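Local coordinates for lantibiotic dehydratase (Microbispora corallina, PDB 5EHK), which probably dehydrates serine and threonine residues of the NAI-107 precursor peptide in a tRNA-dependent reaction during lantibiotic biosynthesis, at residues 416-424 with 800-808; 572-583 with 637-646. All coordinates share one frame; numbering follows the deposited sequence.

Contact 1 of 2, residues 416-424 with 800-808; sequences RYGADRAVP and PPHIRATVS
Ala-422 presses its CB against the backbone of the other segment, 3.6 Å from Ala-805 CA and equally close to Thr-806 N. Next to it the Thr-806 hydroxyl lies beside the 419-421 backbone: OG1 is 3.0 Å from Asp-420 O and hydrogen-bonds back to Arg-804 O, in the plane of that carbonyl. At the upstream end His-802 offers NE2, in the plane of its ring, to Ala-419 O at 3.0 Å, a weak bond bent to 131°. CG set anti to the backbone N (chi1 172°) swings the imidazole out to this carbonyl. Arg-804, its guanidinium laid with one face over His-802 CD2, crosses the Asp-420 side chain and makes a long salt bridge, Asp-420 OD1 to NH1 at 3.7 Å, the two planes 26° apart. Strand 423-424 is an outermost strand, within this chain, of a mixed sheet, Val-423 pairing with Val-613, and 800-808 belongs to the long connection from strand 785-792 to strand 819-824. Arg-421 NH2 comes to 3.3 Å from Ser-808 CB. Its guanidinium lies against Tyr-417, whose ring is sandwiched between Val-423 CG2 and Arg-416 CG. Outside the two segments, Glu-630 accepts from His-802 N and Val-623 touches Ala-805.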
loop_
_atom_site.group_PDB
_atom_site.type_symbol
_atom_site.label_atom_id
_atom_site.label_comp_id
_atom_site.label_asym_id
_atom_site.label_seq_id
_atom_site.Cartn_x
_atom_site.Cartn_y
_atom_site.Cartn_z
ATOM N N ARG A 416 10.596 -18.080 -3.100
ATOM C CA ARG A 416 11.323 -18.553 -4.277
ATOM C C ARG A 416 12.266 -19.727 -4.029
ATOM O O ARG A 416 12.438 -20.580 -4.891
ATOM C CB ARG A 416 12.103 -17.420 -4.913
ATOM C CG ARG A 416 13.102 -17.894 -5.918
ATOM C CD ARG A 416 13.519 -16.756 -6.814
ATOM N NE ARG A 416 14.372 -17.213 -7.906
ATOM C CZ ARG A 416 14.787 -16.414 -8.878
ATOM N NH1 ARG A 416 14.421 -15.133 -8.844
ATOM N NH2 ARG A 416 15.579 -16.871 -9.848
ATOM N N TYR A 417 12.878 -19.787 -2.858
ATOM C CA TYR A 417 13.956 -20.737 -2.663
ATOM C C TYR A 417 13.673 -21.755 -1.599
ATOM O O TYR A 417 14.348 -22.786 -1.534
ATOM C CB TYR A 417 15.206 -19.988 -2.277
ATOM C CG TYR A 417 15.696 -19.022 -3.317
ATOM C CD1 TYR A 417 16.271 -19.477 -4.496
ATOM C CD2 TYR A 417 15.637 -17.657 -3.102
ATOM C CE1 TYR A 417 16.774 -18.606 -5.426
ATOM C CE2 TYR A 417 16.136 -16.778 -4.046
ATOM C CZ TYR A 417 16.696 -17.269 -5.208
ATOM O OH TYR A 417 17.183 -16.406 -6.158
ATOM N N GLY A 418 12.721 -21.436 -0.726
ATOM C CA GLY A 418 12.459 -22.281 0.419
ATOM C C GLY A 418 13.528 -22.152 1.497
ATOM O O GLY A 418 14.414 -21.285 1.447
ATOM N N ALA A 419 13.473 -23.063 2.458
ATOM C CA ALA A 419 14.305 -22.985 3.641
ATOM C C ALA A 419 15.455 -24.000 3.648
ATOM O O ALA A 419 16.062 -24.233 4.691
ATOM C CB ALA A 419 13.444 -23.157 4.871
ATOM N N ASP A 420 15.745 -24.623 2.508
ATOM C CA ASP A 420 16.866 -25.566 2.455
ATOM C C ASP A 420 17.828 -25.268 1.338
ATOM O O ASP A 420 18.389 -26.179 0.746
ATOM C CB ASP A 420 16.397 -27.006 2.318
ATOM C CG ASP A 420 15.522 -27.438 3.466
ATOM O OD1 ASP A 420 16.080 -27.693 4.557
ATOM O OD2 ASP A 420 14.286 -27.541 3.271
ATOM N N ARG A 421 18.032 -23.991 1.051
ATOM C CA ARG A 421 18.840 -23.629 -0.087
ATOM C C ARG A 421 19.598 -22.359 0.216
ATOM O O ARG A 421 19.059 -21.451 0.836
ATOM C CB ARG A 421 17.951 -23.431 -1.312
ATOM C CG ARG A 421 18.704 -22.900 -2.518
ATOM C CD ARG A 421 18.108 -23.357 -3.829
ATOM N NE ARG A 421 18.820 -22.743 -4.938
ATOM C CZ ARG A 421 18.244 -22.273 -6.037
ATOM N NH1 ARG A 421 16.923 -22.366 -6.178
ATOM N NH2 ARG A 421 18.997 -21.726 -6.996
ATOM N N ALA A 422 20.867 -22.320 -0.168
ATOM C CA ALA A 422 21.643 -21.105 -0.023
ATOM C C ALA A 422 21.895 -20.566 -1.412
ATOM O O ALA A 422 22.081 -21.334 -2.352
ATOM C CB ALA A 422 22.944 -21.375 0.694
ATOM N N VAL A 423 21.892 -19.250 -1.556
ATOM C CA VAL A 423 22.104 -18.670 -2.861
ATOM C C VAL A 423 23.329 -17.797 -2.743
ATOM O O VAL A 423 23.417 -16.989 -1.839
ATOM C CB VAL A 423 20.885 -17.833 -3.279
ATOM C CG1 VAL A 423 21.104 -17.199 -4.638
ATOM C CG2 VAL A 423 19.626 -18.686 -3.291
ATOM N N PRO A 424 24.295 -17.963 -3.633
ATOM C CA PRO A 424 25.487 -17.116 -3.476
ATOM C C PRO A 424 25.075 -15.670 -3.364
ATOM O O PRO A 424 24.329 -15.253 -4.228
ATOM C CB PRO A 424 26.254 -17.341 -4.779
ATOM C CG PRO A 424 25.830 -18.723 -5.234
ATOM C CD PRO A 424 24.364 -18.827 -4.824
ATOM N N PRO A 800 20.828 -21.612 17.235
ATOM C CA PRO A 800 21.588 -22.618 16.486
ATOM C C PRO A 800 21.831 -22.065 15.109
ATOM O O PRO A 800 21.007 -21.259 14.670
ATOM C CB PRO A 800 20.606 -23.781 16.361
ATOM C CG PRO A 800 19.499 -23.478 17.327
ATOM C CD PRO A 800 19.430 -22.004 17.450
ATOM N N PRO A 801 22.912 -22.481 14.432
ATOM C CA PRO A 801 23.047 -22.085 13.027
ATOM C C PRO A 801 22.003 -22.750 12.192
ATOM O O PRO A 801 21.378 -23.722 12.595
ATOM C CB PRO A 801 24.418 -22.640 12.621
ATOM C CG PRO A 801 24.693 -23.714 13.574
ATOM C CD PRO A 801 24.071 -23.256 14.891
ATOM N N HIS A 802 21.811 -22.206 11.008
ATOM C CA HIS A 802 20.927 -22.818 10.048
ATOM C C HIS A 802 21.788 -23.101 8.884
ATOM O O HIS A 802 21.964 -22.234 8.031
ATOM C CB HIS A 802 19.853 -21.843 9.591
ATOM C CG HIS A 802 19.035 -22.364 8.452
ATOM N ND1 HIS A 802 19.304 -22.042 7.139
ATOM C CD2 HIS A 802 17.977 -23.209 8.426
ATOM C CE1 HIS A 802 18.433 -22.649 6.353
ATOM N NE2 HIS A 802 17.615 -23.359 7.109
ATOM N N ILE A 803 22.370 -24.287 8.858
ATOM C CA ILE A 803 23.255 -24.611 7.753
ATOM C C ILE A 803 22.707 -25.748 6.900
ATOM O O ILE A 803 22.623 -26.900 7.334
ATOM C CB ILE A 803 24.667 -24.972 8.237
ATOM C CG1 ILE A 803 25.179 -23.915 9.211
ATOM C CG2 ILE A 803 25.587 -25.149 7.050
ATOM C CD1 ILE A 803 25.246 -22.564 8.612
ATOM N N ARG A 804 22.339 -25.410 5.675
ATOM C CA ARG A 804 21.832 -26.379 4.712
ATOM C C ARG A 804 22.240 -25.834 3.363
ATOM O O ARG A 804 21.562 -26.039 2.367
ATOM C CB ARG A 804 20.308 -26.513 4.832
ATOM C CG ARG A 804 19.907 -27.244 6.103
ATOM C CD ARG A 804 18.533 -26.886 6.564
ATOM N NE ARG A 804 18.414 -27.141 7.993
ATOM C CZ ARG A 804 17.308 -26.897 8.685
ATOM N NH1 ARG A 804 16.239 -26.406 8.056
ATOM N NH2 ARG A 804 17.267 -27.141 9.995
ATOM N N ALA A 805 23.353 -25.106 3.378
ATOM C CA ALA A 805 23.959 -24.506 2.207
ATOM C C ALA A 805 23.837 -25.406 0.952
ATOM O O ALA A 805 24.001 -26.626 1.036
ATOM C CB ALA A 805 25.413 -24.151 2.516
ATOM N N THR A 806 23.505 -24.813 -0.200
ATOM C CA THR A 806 23.228 -25.603 -1.402
ATOM C C THR A 806 23.726 -24.943 -2.705
ATOM O O THR A 806 24.547 -23.993 -2.707
ATOM C CB THR A 806 21.706 -25.989 -1.463
ATOM O OG1 THR A 806 21.255 -26.309 -0.141
ATOM C CG2 THR A 806 21.409 -27.220 -2.361
ATOM N N VAL A 807 23.280 -25.524 -3.809
ATOM C CA VAL A 807 23.582 -25.059 -5.146
ATOM C C VAL A 807 22.364 -25.414 -5.998
ATOM O O VAL A 807 21.388 -25.979 -5.493
ATOM C CB VAL A 807 24.873 -25.718 -5.712
ATOM C CG1 VAL A 807 26.131 -25.090 -5.095
ATOM C CG2 VAL A 807 24.859 -27.239 -5.480
ATOM N N SER A 808 22.419 -25.082 -7.281
ATOM C CA SER A 808 21.295 -25.299 -8.185
ATOM C C SER A 808 21.707 -26.147 -9.388
ATOM O O SER A 808 21.652 -27.377 -9.338
ATOM C CB SER A 808 20.718 -23.960 -8.663
ATOM O OG SER A 808 19.859 -24.146 -9.781
#

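Contact 2 of 2, residues 572-583 with 637-646; sequences FIPRSGRAANLA and NMVSAFAQAP
Val-639 is the main knob, its two methyls pushed into a hollow of 572-583. Val-639 CG1 drops between Ala-579 CB, 3.7 Å away, and Phe-572 CZ, 3.9 Å away. Pro-574 CG is also against it; CG2 turns the other way, toward Leu-582 and Ala-583 and the carbonyl of Ala-579. A second bump is Ala-645, whose CB sits over the centre of one Phe-572 face in a CH-pi contact, 3.7 Å from the centroid and 13° off the ring normal. Pro-646 CD meets the same ring obliquely at CD1. A water lies above the opposite face toward the rim, accepting from Phe-572 N and Asn-637 ND2. Both segments carry the chain away from neighbouring parallel strands, 566-572 and 629-634, and each then makes a short helix with a serine N-cap, Ser-576 or Ser-640. Gln-644 fits its aliphatic part over Ala-579 CB, and a bend at chi2 (-63°) brings OE1 round to Ser-576 N at 3.1 Å, a donor standing nearly on the C=O axis; Ser-576 OG gives the same oxygen a weak second bond. The backbone joins in through Arg-575 N to Gln-644 O, also weak, while Pro-574 CA makes a C-H...O contact with that carbonyl at 3.3 Å. Asn-637 OD1 accepts from Val-639 N in an Asx turn, which shapes the chain just before the knob. Outside the two segments, Trp-443 makes a cation-pi contact with Arg-575 and bonds weakly through NE1 to Ala-643 O.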
loop_
_atom_site.group_PDB
_atom_site.type_symbol
_atom_site.label_atom_id
_atom_site.label_comp_id
_atom_site.label_asym_id
_atom_site.label_seq_id
_atom_site.Cartn_x
_atom_site.Cartn_y
_atom_site.Cartn_z
ATOM N N PHE A 572 33.649 -0.855 3.017
ATOM C CA PHE A 572 33.281 -0.450 1.655
ATOM C C PHE A 572 33.662 1.000 1.325
ATOM O O PHE A 572 33.818 1.840 2.217
ATOM C CB PHE A 572 31.782 -0.617 1.457
ATOM C CG PHE A 572 30.976 0.286 2.321
ATOM C CD1 PHE A 572 30.740 1.598 1.945
ATOM C CD2 PHE A 572 30.479 -0.164 3.528
ATOM C CE1 PHE A 572 30.022 2.444 2.759
ATOM C CE2 PHE A 572 29.756 0.663 4.345
ATOM C CZ PHE A 572 29.519 1.972 3.963
ATOM N N ILE A 573 33.763 1.315 0.041
ATOM C CA ILE A 573 33.994 2.699 -0.331
ATOM C C ILE A 573 32.682 3.479 -0.325
ATOM O O ILE A 573 31.724 3.104 -0.982
ATOM C CB ILE A 573 34.715 2.830 -1.692
ATOM C CG1 ILE A 573 35.064 4.299 -1.945
ATOM C CG2 ILE A 573 33.867 2.258 -2.817
ATOM C CD1 ILE A 573 36.052 4.873 -0.938
ATOM N N PRO A 574 32.611 4.546 0.472
ATOM C CA PRO A 574 31.313 5.234 0.480
ATOM C C PRO A 574 31.080 6.033 -0.802
ATOM O O PRO A 574 32.039 6.366 -1.495
ATOM C CB PRO A 574 31.419 6.156 1.703
ATOM C CG PRO A 574 32.501 5.532 2.578
ATOM C CD PRO A 574 33.475 4.948 1.600
ATOM N N ARG A 575 29.819 6.333 -1.103
ATOM C CA ARG A 575 29.428 6.948 -2.372
ATOM C C ARG A 575 29.822 8.419 -2.408
ATOM O O ARG A 575 30.148 8.954 -3.461
ATOM C CB ARG A 575 27.925 6.785 -2.608
ATOM C CG ARG A 575 27.460 6.967 -4.054
ATOM C CD ARG A 575 28.326 6.174 -5.048
ATOM N NE ARG A 575 27.805 4.837 -5.340
ATOM C CZ ARG A 575 28.254 3.694 -4.808
ATOM N NH1 ARG A 575 29.260 3.674 -3.924
ATOM N NH2 ARG A 575 27.671 2.559 -5.168
ATOM N N SER A 576 29.792 9.071 -1.253
ATOM C CA SER A 576 30.186 10.470 -1.157
ATOM C C SER A 576 31.526 10.644 -0.428
ATOM O O SER A 576 31.878 9.860 0.468
ATOM C CB SER A 576 29.093 11.289 -0.470
ATOM O OG SER A 576 29.288 11.361 0.926
ATOM N N GLY A 577 32.269 11.673 -0.831
ATOM C CA GLY A 577 33.582 11.972 -0.283
ATOM C C GLY A 577 33.529 12.444 1.163
ATOM O O GLY A 577 34.530 12.387 1.883
ATOM N N ARG A 578 32.372 12.950 1.587
ATOM C CA ARG A 578 32.194 13.318 2.987
ATOM C C ARG A 578 32.230 12.072 3.881
ATOM O O ARG A 578 32.973 12.010 4.857
ATOM C CB ARG A 578 30.843 14.002 3.192
ATOM C CG ARG A 578 30.614 14.480 4.623
ATOM C CD ARG A 578 29.910 15.834 4.648
ATOM N NE ARG A 578 28.553 15.758 4.091
ATOM C CZ ARG A 578 27.908 16.771 3.512
ATOM N NH1 ARG A 578 28.499 17.955 3.377
ATOM N NH2 ARG A 578 26.670 16.594 3.054
ATOM N N ALA A 579 31.438 11.069 3.524
ATOM C CA ALA A 579 31.395 9.832 4.292
ATOM C C ALA A 579 32.685 9.067 4.127
ATOM O O ALA A 579 33.075 8.301 5.003
ATOM C CB ALA A 579 30.201 8.979 3.913
ATOM N N ALA A 580 33.344 9.257 2.995
ATOM C CA ALA A 580 34.567 8.509 2.746
ATOM C C ALA A 580 35.626 8.922 3.769
ATOM O O ALA A 580 36.443 8.101 4.194
ATOM C CB ALA A 580 35.053 8.717 1.316
ATOM N N ASN A 581 35.573 10.187 4.193
ATOM C CA ASN A 581 36.475 10.684 5.238
ATOM C C ASN A 581 36.153 10.121 6.617
ATOM O O ASN A 581 36.946 10.271 7.540
ATOM C CB ASN A 581 36.414 12.211 5.325
ATOM C CG ASN A 581 37.157 12.891 4.201
ATOM O OD1 ASN A 581 38.239 12.451 3.803
ATOM N ND2 ASN A 581 36.567 13.952 3.660
ATOM N N LEU A 582 35.005 9.463 6.752
ATOM C CA LEU A 582 34.570 8.949 8.051
ATOM C C LEU A 582 34.646 7.432 8.146
ATOM O O LEU A 582 34.012 6.821 8.997
ATOM C CB LEU A 582 33.151 9.425 8.367
ATOM C CG LEU A 582 32.883 10.925 8.236
ATOM C CD1 LEU A 582 31.439 11.235 8.552
ATOM C CD2 LEU A 582 33.811 11.717 9.155
ATOM N N ALA A 583 35.415 6.830 7.253
ATOM C CA ALA A 583 35.411 5.386 7.118
ATOM C C ALA A 583 36.769 4.801 7.454
ATOM O O ALA A 583 37.012 3.618 7.208
ATOM C CB ALA A 583 34.954 4.961 5.723
ATOM N N ASN A 637 31.800 1.312 11.785
ATOM C CA ASN A 637 31.823 2.760 11.755
ATOM C C ASN A 637 30.394 3.315 11.711
ATOM O O ASN A 637 29.424 2.569 11.788
ATOM C CB ASN A 637 32.605 3.241 10.548
ATOM C CG ASN A 637 31.971 2.817 9.233
ATOM O OD1 ASN A 637 30.794 3.130 8.949
ATOM N ND2 ASN A 637 32.733 2.082 8.427
ATOM N N MET A 638 30.271 4.623 11.550
ATOM C CA MET A 638 28.971 5.238 11.519
ATOM C C MET A 638 28.625 5.785 10.133
ATOM O O MET A 638 27.753 6.644 9.988
ATOM C CB MET A 638 28.878 6.325 12.582
ATOM C CG MET A 638 28.886 5.783 13.979
ATOM S SD MET A 638 27.416 4.790 14.347
ATOM C CE MET A 638 26.125 6.013 14.244
ATOM N N VAL A 639 29.281 5.276 9.100
ATOM C CA VAL A 639 28.819 5.597 7.758
ATOM C C VAL A 639 27.504 4.881 7.461
ATOM O O VAL A 639 27.337 3.698 7.753
ATOM C CB VAL A 639 29.887 5.294 6.718
ATOM C CG1 VAL A 639 29.404 5.675 5.325
ATOM C CG2 VAL A 639 31.148 6.032 7.102
ATOM N N SER A 640 26.564 5.619 6.900
ATOM C CA SER A 640 25.225 5.112 6.648
ATOM C C SER A 640 25.181 4.131 5.486
ATOM O O SER A 640 25.293 4.548 4.328
ATOM C CB SER A 640 24.312 6.278 6.292
ATOM O OG SER A 640 23.042 5.802 5.880
ATOM N N ALA A 641 24.977 2.845 5.766
ATOM C CA ALA A 641 24.892 1.866 4.679
ATOM C C ALA A 641 23.754 2.206 3.689
ATOM O O ALA A 641 23.902 2.053 2.472
ATOM C CB ALA A 641 24.740 0.454 5.228
ATOM N N PHE A 642 22.639 2.693 4.231
ATOM C CA PHE A 642 21.465 3.064 3.453
ATOM C C PHE A 642 21.816 4.083 2.372
ATOM O O PHE A 642 21.493 3.912 1.194
ATOM C CB PHE A 642 20.397 3.598 4.411
ATOM C CG PHE A 642 19.191 4.190 3.745
ATOM C CD1 PHE A 642 18.192 3.367 3.217
ATOM C CD2 PHE A 642 19.031 5.578 3.680
ATOM C CE1 PHE A 642 17.054 3.916 2.619
ATOM C CE2 PHE A 642 17.892 6.141 3.084
ATOM C CZ PHE A 642 16.903 5.304 2.555
ATOM N N ALA A 643 22.515 5.127 2.770
ATOM C CA ALA A 643 22.780 6.224 1.863
ATOM C C ALA A 643 24.086 6.108 1.117
ATOM O O ALA A 643 24.251 6.725 0.093
ATOM C CB ALA A 643 22.726 7.554 2.618
ATOM N N GLN A 644 25.034 5.349 1.641
ATOM C CA GLN A 644 26.394 5.453 1.153
ATOM C C GLN A 644 26.996 4.157 0.680
ATOM O O GLN A 644 28.147 4.169 0.244
ATOM C CB GLN A 644 27.323 5.990 2.231
ATOM C CG GLN A 644 26.893 7.273 2.839
ATOM C CD GLN A 644 26.869 8.401 1.836
ATOM O OE1 GLN A 644 27.653 8.423 0.869
ATOM N NE2 GLN A 644 25.961 9.353 2.058
ATOM N N ALA A 645 26.304 3.027 0.859
ATOM C CA ALA A 645 26.958 1.732 0.579
ATOM C C ALA A 645 26.516 1.011 -0.676
ATOM O O ALA A 645 25.318 0.913 -0.956
ATOM C CB ALA A 645 26.849 0.795 1.767
ATOM N N PRO A 646 27.490 0.458 -1.412
ATOM C CA PRO A 646 27.154 -0.471 -2.495
ATOM C C PRO A 646 26.257 -1.583 -1.958
ATOM O O PRO A 646 26.449 -2.001 -0.799
ATOM C CB PRO A 646 28.536 -1.017 -2.946
ATOM C CG PRO A 646 29.495 -0.648 -1.870
ATOM C CD PRO A 646 28.947 0.624 -1.249
HETATM O O HOH W 1 33.344 1.196 5.320
HETATM O O HOH W 2 32.619 6.637 11.001
#

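Overall arrangement
The two contacts lie at different parts of the same seven-stranded mixed sheet, with centres 30 Å apart and nearest atoms about 14 Å apart. Contact 1 is at the surface, where strand 423-424 meets the connection leading on to strand 819-824; contact 2 is partly buried, at the C-terminal end of strand 566-572 and just past the end of strand 629-634. Strand 629-634 joins the two regions: Glu-630, near its start, takes a hydrogen bond from the backbone of His-802, and the chain leaving its far end becomes 637-646. In sequence, both segments of contact 2 fall between 416-424 and 800-808, so contact 1 closes the far longer loop.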